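PDB 3AS8: magnetosome protein MamA from Magnetospirillum gryphiswaldense, which is a tetratricopeptide-repeat protein of the magnetosome that recognises copies of itself, promoting assembly of a larger complex, and probably serves as a protein-binding scaffold there. Local coordinates for residues A[74-80]-A[98-102]; A[110-115]-A[140-146]. All blocks are in the same frame, centred on the assembly; numbering follows the deposited sequence. Where two conformers were deposited one is given.

How the contacts relate
Read from the N terminus, the chain enters contact 1 at the start of helix 76-88, turns back through helix 92-105 and closes a loop of 17 residues when 98-102 packs against 74-80. Only then does contact 2 open, at the start of helix 110-122; its larger loop runs through helix 126-139 and closes where 140-146 leads into helix 144-156. The two loops therefore stand in series, neither nested nor crossed. Contact 1 joins the two helices of an antiparallel hairpin, whereas contact 2 joins two helices with a third between them in sequence. They touch chiefly round Val-112, which packs on Thr-80, Leu-99 and Val-102, so helix 110-122 also lies against both helices of contact 1.

Contact 1: A[74-80]-A[98-102]; sequences DNIKVAT and LLVKV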
ATOM      1  N   ASP A  74      -6.217  13.870   5.963  1.00 32.69           N
ATOM      2  CA  ASP A  74      -7.272  13.092   5.307  1.00 32.88           C
ATOM      3  C   ASP A  74      -7.010  12.813   3.835  1.00 31.02           C
ATOM      4  O   ASP A  74      -7.909  12.364   3.156  1.00 31.58           O
ATOM      5  CB  ASP A  74      -8.657  13.764   5.469  1.00 34.75           C
ATOM      6  CG  ASP A  74      -8.965  14.115   6.946  1.00 39.58           C
ATOM      7  OD1 ASP A  74      -9.093  15.330   7.256  1.00 44.01           O
ATOM      8  OD2 ASP A  74      -9.012  13.173   7.784  1.00 38.91           O
ATOM      9  N   ASN A  75      -5.803  13.101   3.332  1.00 28.66           N
ATOM     10  CA  ASN A  75      -5.491  12.824   1.951  1.00 26.04           C
ATOM     11  C   ASN A  75      -5.314  11.320   1.782  1.00 24.72           C
ATOM     12  O   ASN A  75      -4.385  10.717   2.296  1.00 21.76           O
ATOM     13  CB  ASN A  75      -4.217  13.596   1.520  1.00 26.24           C
ATOM     14  CG  ASN A  75      -3.927  13.479   0.044  1.00 26.20           C
ATOM     15  OD1 ASN A  75      -3.862  12.355  -0.507  1.00 24.72           O
ATOM     16  ND2 ASN A  75      -3.704  14.660  -0.627  1.00 22.64           N
ATOM     17  N   ILE A  76      -6.206  10.714   1.030  1.00 25.31           N
ATOM     18  CA  ILE A  76      -6.242   9.254   0.902  1.00 25.18           C
ATOM     19  C   ILE A  76      -5.163   8.729  -0.024  1.00 23.96           C
ATOM     20  O   ILE A  76      -4.665   7.627   0.158  1.00 24.25           O
ATOM     21  CB  ILE A  76      -7.669   8.799   0.450  1.00 26.23           C
ATOM     22  CG1 ILE A  76      -8.722   9.095   1.553  1.00 25.51           C
ATOM     23  CG2 ILE A  76      -7.705   7.310   0.043  1.00 26.46           C
ATOM     24  CD1 ILE A  76      -8.495   8.381   2.936  1.00 23.89           C
ATOM     25  N   LYS A  77      -4.803   9.525  -1.016  0.50 25.00           N
ATOM     26  CA  LYS A  77      -3.790   9.155  -1.999  0.50 24.46           C
ATOM     27  C   LYS A  77      -2.381   9.075  -1.324  0.50 23.16           C
ATOM     28  O   LYS A  77      -1.570   8.207  -1.643  0.50 21.92           O
ATOM     29  CB  LYS A  77      -3.862  10.214  -3.093  0.50 26.51           C
ATOM     30  CG  LYS A  77      -3.178   9.962  -4.383  0.50 28.83           C
ATOM     31  CD  LYS A  77      -3.449  11.170  -5.300  0.50 28.74           C
ATOM     32  CE  LYS A  77      -3.159  10.810  -6.735  0.50 28.95           C
ATOM     33  NZ  LYS A  77      -1.726  10.505  -6.831  0.50 26.80           N
ATOM     34  N   VAL A  78      -2.129   9.971  -0.380  1.00 21.21           N
ATOM     35  CA  VAL A  78      -0.939   9.936   0.466  1.00 20.41           C
ATOM     36  C   VAL A  78      -0.971   8.736   1.436  1.00 20.25           C
ATOM     37  O   VAL A  78      -0.011   8.000   1.605  1.00 18.34           O
ATOM     38  CB  VAL A  78      -0.779  11.182   1.337  1.00 20.00           C
ATOM     39  CG1 VAL A  78       0.579  11.082   2.167  1.00 18.37           C
ATOM     40  CG2 VAL A  78      -0.792  12.503   0.517  1.00 23.87           C
ATOM     41  N   ALA A  79      -2.102   8.565   2.079  1.00 20.27           N
ATOM     42  CA  ALA A  79      -2.251   7.508   3.034  1.00 19.80           C
ATOM     43  C   ALA A  79      -2.037   6.121   2.411  1.00 17.65           C
ATOM     44  O   ALA A  79      -1.420   5.237   3.051  1.00 17.28           O
ATOM     45  CB  ALA A  79      -3.679   7.653   3.736  1.00 20.02           C
ATOM     46  N   THR A  80      -2.515   5.949   1.169  1.00 18.03           N
ATOM     47  CA  THR A  80      -2.402   4.694   0.410  1.00 17.98           C
ATOM     48  C   THR A  80      -0.950   4.386   0.114  1.00 18.48           C
ATOM     49  O   THR A  80      -0.432   3.288   0.480  1.00 16.22           O
ATOM     50  CB  THR A  80      -3.232   4.729  -0.883  1.00 18.77           C
ATOM     51  OG1 THR A  80      -4.569   5.075  -0.562  1.00 19.68           O
ATOM     52  CG2 THR A  80      -3.236   3.366  -1.621  1.00 20.73           C
ATOM     53  N   LEU A  98      -3.179   3.865   8.754  1.00 21.37           N
ATOM     54  CA  LEU A  98      -3.333   4.444   7.440  1.00 21.46           C
ATOM     55  C   LEU A  98      -4.215   3.533   6.568  1.00 20.67           C
ATOM     56  O   LEU A  98      -5.139   3.995   5.902  1.00 21.18           O
ATOM     57  CB  LEU A  98      -1.936   4.656   6.775  1.00 20.64           C
ATOM     58  CG  LEU A  98      -0.988   5.718   7.443  1.00 20.41           C
ATOM     59  CD1 LEU A  98       0.485   5.600   6.949  1.00 19.19           C
ATOM     60  CD2 LEU A  98      -1.492   7.123   7.267  1.00 19.36           C
ATOM     61  N   LEU A  99      -3.894   2.236   6.568  1.00 19.63           N
ATOM     62  CA  LEU A  99      -4.686   1.277   5.792  1.00 18.57           C
ATOM     63  C   LEU A  99      -6.142   1.119   6.301  1.00 18.80           C
ATOM     64  O   LEU A  99      -7.012   0.918   5.481  1.00 19.68           O
ATOM     65  CB  LEU A  99      -3.979  -0.090   5.674  1.00 16.78           C
ATOM     66  CG  LEU A  99      -2.613  -0.072   5.041  1.00 17.04           C
ATOM     67  CD1 LEU A  99      -1.949  -1.485   5.107  1.00 23.14           C
ATOM     68  CD2 LEU A  99      -2.567   0.481   3.604  1.00 18.27           C
ATOM     69  N   VAL A 100      -6.401   1.166   7.619  1.00 19.54           N
ATOM     70  CA  VAL A 100      -7.763   1.236   8.110  1.00 20.19           C
ATOM     71  C   VAL A 100      -8.498   2.398   7.487  1.00 21.70           C
ATOM     72  O   VAL A 100      -9.643   2.276   7.070  1.00 22.17           O
ATOM     73  CB  VAL A 100      -7.809   1.263   9.668  1.00 21.03           C
ATOM     74  CG1 VAL A 100      -9.276   1.561  10.294  1.00 22.84           C
ATOM     75  CG2 VAL A 100      -7.212  -0.055  10.217  1.00 20.04           C
ATOM     76  N   LYS A 101      -7.861   3.571   7.443  1.00 21.47           N
ATOM     77  CA  LYS A 101      -8.542   4.755   6.970  1.00 22.06           C
ATOM     78  C   LYS A 101      -8.752   4.674   5.486  1.00 20.18           C
ATOM     79  O   LYS A 101      -9.817   5.019   4.968  1.00 21.90           O
ATOM     80  CB  LYS A 101      -7.701   5.987   7.347  1.00 22.26           C
ATOM     81  CG  LYS A 101      -8.256   7.326   6.813  1.00 27.93           C
ATOM     82  CD  LYS A 101      -7.196   8.461   7.055  1.00 30.93           C
ATOM     83  CE  LYS A 101      -7.815   9.849   6.993  1.00 34.84           C
ATOM     84  NZ  LYS A 101      -8.619  10.187   8.159  1.00 39.72           N
ATOM     85  N   VAL A 102      -7.784   4.156   4.771  1.00 19.19           N
ATOM     86  CA  VAL A 102      -7.936   4.036   3.317  1.00 19.58           C
ATOM     87  C   VAL A 102      -9.009   3.003   3.000  1.00 20.14           C
ATOM     88  O   VAL A 102      -9.880   3.279   2.177  1.00 21.91           O
ATOM     89  CB  VAL A 102      -6.637   3.647   2.610  1.00 18.53           C
ATOM     90  CG1 VAL A 102      -6.892   3.360   1.174  1.00 20.38           C
ATOM     91  CG2 VAL A 102      -5.542   4.710   2.815  1.00 20.76           C
TER
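Ala-79 and Val-102 meet in apolar packing where helix 76-88 begins and helix 92-105 nears its end, with Ala-79 CB 3.6 Å from Val-102 CG2. Ala-79 points at the opposite helix; the axes of 76-80 and 98-102 pass 9.1 Å apart, roughly antiparallel at 136°. Leu-98 extends the apolar surface through CD2 at Ala-79 CB, and Ile-76 slides past Val-102 in the opposite direction, CG2 beside CG1. Thr-80 meets both valine methyls with its hydroxyl oxygen, OG1 lying 3.4 Å from Val-102 CG1; that hydroxyl donates to Ile-76 O, which also accepts from Thr-80 N on the other face of its carbonyl plane. At the margin, Lys-101 NZ bonds the anti lone pair of Asp-74 OD2 at 3.0 Å in a salt bridge. CG of Lys-101 stands anti to the backbone N (chi1 176°), carrying the chain past Ile-76 CD1 before a bend at chi4 brings NZ to the carboxylate. A methionine in place of Lys-101 would probably leave Asp-74 without this cationic mate. This is hairpin packing of the TPR kind: Ile-69 of helix 58-71 touches Ala-79 and Leu-98, while helix 110-122 packs on the Thr-80 and Val-102 side.

Contact 2: A[110-115]-A[140-146]; sequences FNVRFR and RPNEGKV. With SO4 (sulfate ion), chain B; SO4 (sulfate ion), chain C.
The CA atoms of Phe-110 and Arg-140 lie 7.5 Å apart where helix 110-122 begins beside a type I beta turn, Arg-140 to Glu-143, leading into helix 144-156. In this TPR fold the contact joins helices separated by helix 126-139, whose Ala-136 and Phe-133 touch Phe-110 and Val-146. The Arg-140 guanidinium lies flat on the Phe-110 ring, centres 4.2 Å apart and planes at 9°, and its CD methylene adds a CH-pi contact over the same face. Arg-140 NH1 donates nearly in the guanidinium plane to Glu-143 OE2, 2.8 Å away, in a salt bridge, and to a sulfate (chain B) that NH2 also bonds; both partners probably help to hold the group's turn. Val-146 CG2 approaches the edge of Phe-110, 3.6 Å from CZ. Lys-145, extended beyond CG, lays CE over a face of Phe-114, with NZ 4.3 Å from the ring centroid in an off-centre cation-pi contact. Arg-115 NE donates to Asn-111 OD1, while its NH2 bonds O4 of the chain C sulfate at 3.0 Å. Both anions probably come from the crystallisation liquor. One water accepts from Lys-145 NZ at 2.9 Å and donates to Asn-111 OD1 and to O2 of the chain B sulfate.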
ATOM      1  N   PHE A 110      -8.843  -3.958  -3.028  1.00 16.05           N
ATOM      2  CA  PHE A 110      -8.465  -5.276  -2.532  1.00 15.25           C
ATOM      3  C   PHE A 110      -7.071  -5.274  -1.895  1.00 15.72           C
ATOM      4  O   PHE A 110      -6.916  -5.745  -0.806  1.00 15.02           O
ATOM      5  CB  PHE A 110      -8.506  -6.307  -3.652  1.00 16.88           C
ATOM      6  CG  PHE A 110      -7.920  -7.656  -3.270  1.00 15.47           C
ATOM      7  CD1 PHE A 110      -8.720  -8.642  -2.699  1.00 19.03           C
ATOM      8  CD2 PHE A 110      -6.576  -7.930  -3.477  1.00 16.68           C
ATOM      9  CE1 PHE A 110      -8.159  -9.864  -2.379  1.00 19.34           C
ATOM     10  CE2 PHE A 110      -6.010  -9.158  -3.124  1.00 19.21           C
ATOM     11  CZ  PHE A 110      -6.788 -10.094  -2.585  1.00 17.73           C
ATOM     12  N   ASN A 111      -6.064  -4.763  -2.603  1.00 17.52           N
ATOM     13  CA  ASN A 111      -4.710  -4.729  -2.117  1.00 17.89           C
ATOM     14  C   ASN A 111      -4.619  -4.075  -0.761  1.00 16.28           C
ATOM     15  O   ASN A 111      -3.929  -4.564   0.093  1.00 14.32           O
ATOM     16  CB  ASN A 111      -3.708  -4.082  -3.101  1.00 20.27           C
ATOM     17  CG  ASN A 111      -2.273  -4.393  -2.749  1.00 20.66           C
ATOM     18  OD1 ASN A 111      -1.946  -5.541  -2.454  1.00 22.11           O
ATOM     19  ND2 ASN A 111      -1.427  -3.365  -2.679  1.00 14.07           N
ATOM     20  N   VAL A 112      -5.224  -2.928  -0.592  1.00 16.79           N
ATOM     21  CA  VAL A 112      -5.186  -2.238   0.705  1.00 16.56           C
ATOM     22  C   VAL A 112      -5.714  -3.133   1.830  1.00 15.82           C
ATOM     23  O   VAL A 112      -5.058  -3.326   2.877  1.00 15.58           O
ATOM     24  CB  VAL A 112      -5.916  -0.873   0.662  1.00 17.39           C
ATOM     25  CG1 VAL A 112      -6.250  -0.356   2.129  1.00 15.64           C
ATOM     26  CG2 VAL A 112      -5.091   0.218  -0.058  1.00 21.56           C
ATOM     27  N   ARG A 113      -6.830  -3.828   1.603  1.00 15.85           N
ATOM     28  CA  ARG A 113      -7.417  -4.640   2.662  1.00 15.24           C
ATOM     29  C   ARG A 113      -6.536  -5.858   2.902  1.00 15.34           C
ATOM     30  O   ARG A 113      -6.354  -6.270   4.028  1.00 15.62           O
ATOM     31  CB  ARG A 113      -8.830  -5.126   2.232  1.00 15.46           C
ATOM     32  CG  ARG A 113      -9.528  -6.035   3.197  1.00 14.85           C
ATOM     33  CD  ARG A 113      -9.677  -5.469   4.568  1.00 11.73           C
ATOM     34  NE  ARG A 113     -10.699  -4.436   4.645  1.00 15.97           N
ATOM     35  CZ  ARG A 113     -11.103  -3.845   5.771  1.00 14.00           C
ATOM     36  NH1 ARG A 113     -12.076  -2.972   5.723  1.00 19.23           N
ATOM     37  NH2 ARG A 113     -10.623  -4.166   6.949  1.00 18.84           N
ATOM     38  N   PHE A 114      -6.013  -6.458   1.829  1.00 14.71           N
ATOM     39  CA  PHE A 114      -5.072  -7.588   1.930  1.00 14.84           C
ATOM     40  C   PHE A 114      -3.814  -7.259   2.738  1.00 15.66           C
ATOM     41  O   PHE A 114      -3.545  -7.939   3.683  1.00 16.74           O
ATOM     42  CB  PHE A 114      -4.713  -8.117   0.597  1.00 15.47           C
ATOM     43  CG  PHE A 114      -3.791  -9.299   0.663  1.00 16.65           C
ATOM     44  CD1 PHE A 114      -4.240 -10.541   1.129  1.00 20.12           C
ATOM     45  CD2 PHE A 114      -2.453  -9.164   0.364  1.00 18.96           C
ATOM     46  CE1 PHE A 114      -3.404 -11.576   1.229  1.00 20.81           C
ATOM     47  CE2 PHE A 114      -1.636 -10.185   0.416  1.00 18.15           C
ATOM     48  CZ  PHE A 114      -2.058 -11.402   0.865  1.00 20.94           C
ATOM     49  N   ARG A 115      -3.162  -6.127   2.433  1.00 15.45           N
ATOM     50  CA  ARG A 115      -1.961  -5.715   3.136  1.00 15.06           C
ATOM     51  C   ARG A 115      -2.233  -5.325   4.569  1.00 15.16           C
ATOM     52  O   ARG A 115      -1.397  -5.551   5.440  1.00 15.77           O
ATOM     53  CB  ARG A 115      -1.222  -4.590   2.350  1.00 13.84           C
ATOM     54  CG  ARG A 115      -0.876  -4.995   0.879  1.00 15.25           C
ATOM     55  CD  ARG A 115       0.087  -6.090   0.800  1.00 18.39           C
ATOM     56  NE  ARG A 115       0.189  -6.513  -0.580  1.00 19.69           N
ATOM     57  CZ  ARG A 115       0.859  -7.564  -1.021  1.00 25.48           C
ATOM     58  NH1 ARG A 115       0.807  -7.857  -2.318  1.00 28.70           N
ATOM     59  NH2 ARG A 115       1.578  -8.324  -0.182  1.00 29.17           N
ATOM     60  N   ARG A 140     -12.564 -10.564  -3.831  1.00 16.41           N
ATOM     61  CA  ARG A 140     -12.014 -11.463  -4.836  1.00 19.01           C
ATOM     62  C   ARG A 140     -12.021 -12.865  -4.274  1.00 19.48           C
ATOM     63  O   ARG A 140     -11.024 -13.316  -3.715  1.00 17.92           O
ATOM     64  CB  ARG A 140     -10.582 -11.137  -5.212  1.00 18.82           C
ATOM     65  CG  ARG A 140     -10.348  -9.777  -5.851  1.00 22.40           C
ATOM     66  CD  ARG A 140      -8.957  -9.699  -6.359  1.00 24.42           C
ATOM     67  NE  ARG A 140      -8.610  -8.346  -6.803  1.00 29.51           N
ATOM     68  CZ  ARG A 140      -7.362  -7.920  -6.985  1.00 26.69           C
ATOM     69  NH1 ARG A 140      -6.340  -8.751  -6.877  1.00 29.02           N
ATOM     70  NH2 ARG A 140      -7.151  -6.692  -7.394  1.00 35.41           N
ATOM     71  N   PRO A 141     -13.143 -13.562  -4.439  1.00 20.19           N
ATOM     72  CA  PRO A 141     -13.311 -14.815  -3.773  1.00 20.19           C
ATOM     73  C   PRO A 141     -12.475 -15.936  -4.386  1.00 21.24           C
ATOM     74  O   PRO A 141     -12.493 -17.034  -3.836  1.00 22.36           O
ATOM     75  CB  PRO A 141     -14.784 -15.169  -4.029  1.00 20.70           C
ATOM     76  CG  PRO A 141     -15.446 -13.941  -4.419  1.00 23.93           C
ATOM     77  CD  PRO A 141     -14.427 -12.984  -4.928  1.00 22.42           C
ATOM     78  N   ASN A 142     -11.904 -15.671  -5.548  1.00 20.58           N
ATOM     79  CA  ASN A 142     -11.081 -16.683  -6.196  0.50 21.01           C
ATOM     80  C   ASN A 142      -9.562 -16.447  -5.952  1.00 21.09           C
ATOM     81  O   ASN A 142      -8.719 -17.144  -6.528  1.00 20.82           O
ATOM     82  CB  ASN A 142     -11.443 -16.882  -7.693  0.50 22.17           C
ATOM     83  CG  ASN A 142     -12.695 -17.725  -7.888  0.50 21.88           C
ATOM     84  OD1 ASN A 142     -13.390 -18.110  -6.923  0.50 19.71           O
ATOM     85  ND2 ASN A 142     -12.996 -18.037  -9.155  0.50 27.07           N
ATOM     86  N   GLU A 143      -9.235 -15.559  -5.024  1.00 19.38           N
ATOM     87  CA  GLU A 143      -7.830 -15.377  -4.592  1.00 20.37           C
ATOM     88  C   GLU A 143      -7.400 -16.432  -3.532  1.00 20.07           C
ATOM     89  O   GLU A 143      -7.635 -16.311  -2.307  1.00 20.39           O
ATOM     90  CB  GLU A 143      -7.539 -13.945  -4.138  1.00 20.34           C
ATOM     91  CG  GLU A 143      -7.526 -12.903  -5.225  1.00 23.50           C
ATOM     92  CD  GLU A 143      -6.132 -12.540  -5.817  1.00 31.55           C
ATOM     93  OE1 GLU A 143      -5.096 -13.202  -5.524  1.00 33.42           O
ATOM     94  OE2 GLU A 143      -6.089 -11.560  -6.622  1.00 32.67           O
ATOM     95  N   GLY A 144      -6.765 -17.480  -4.032  1.00 19.58           N
ATOM     96  CA  GLY A 144      -6.089 -18.466  -3.216  1.00 20.90           C
ATOM     97  C   GLY A 144      -5.157 -17.968  -2.132  1.00 20.77           C
ATOM     98  O   GLY A 144      -5.169 -18.510  -1.034  1.00 20.75           O
ATOM     99  N   LYS A 145      -4.375 -16.911  -2.417  1.00 18.91           N
ATOM    100  CA  LYS A 145      -3.443 -16.400  -1.424  1.00 18.28           C
ATOM    101  C   LYS A 145      -4.225 -15.910  -0.203  1.00 17.50           C
ATOM    102  O   LYS A 145      -3.635 -15.774   0.889  1.00 16.33           O
ATOM    103  CB  LYS A 145      -2.512 -15.289  -1.992  1.00 19.16           C
ATOM    104  CG  LYS A 145      -3.187 -13.904  -2.243  1.00 19.60           C
ATOM    105  CD  LYS A 145      -2.175 -12.869  -2.827  1.00 21.58           C
ATOM    106  CE  LYS A 145      -2.812 -11.552  -3.053  1.00 21.92           C
ATOM    107  NZ  LYS A 145      -1.824 -10.480  -3.420  1.00 17.55           N
ATOM    108  N   VAL A 146      -5.496 -15.505  -0.377  1.00 16.55           N
ATOM    109  CA  VAL A 146      -6.221 -14.961   0.767  1.00 15.84           C
ATOM    110  C   VAL A 146      -6.632 -16.137   1.695  1.00 16.96           C
ATOM    111  O   VAL A 146      -6.503 -16.074   2.930  1.00 16.94           O
ATOM    112  CB  VAL A 146      -7.443 -14.107   0.368  1.00 17.53           C
ATOM    113  CG1 VAL A 146      -8.131 -13.547   1.720  1.00 17.07           C
ATOM    114  CG2 VAL A 146      -6.994 -13.018  -0.511  1.00 15.94           C
TER
HETATM  115  S   SO4 B   1      -3.294  -6.382  -6.823  1.00 33.39           S
HETATM  116  O1  SO4 B   1      -2.571  -6.885  -8.013  1.00 38.15           O
HETATM  117  O2  SO4 B   1      -3.776  -7.555  -6.046  1.00 35.33           O
HETATM  118  O3  SO4 B   1      -2.363  -5.560  -6.044  1.00 33.73           O
HETATM  119  O4  SO4 B   1      -4.449  -5.540  -7.142  1.00 29.68           O
HETATM  120  S   SO4 C   2       3.636 -10.168  -2.806  1.00 89.73           S
HETATM  121  O1  SO4 C   2       4.179  -8.819  -2.607  1.00 88.10           O
HETATM  122  O2  SO4 C   2       2.750 -10.192  -3.978  1.00 88.44           O
HETATM  123  O3  SO4 C   2       4.740 -11.104  -3.028  1.00 90.23           O
HETATM  124  O4  SO4 C   2       2.925 -10.630  -1.612  1.00 88.59           O
HETATM  125  O   HOH W   1      -3.017  -7.840  -3.369  1.00 19.29           O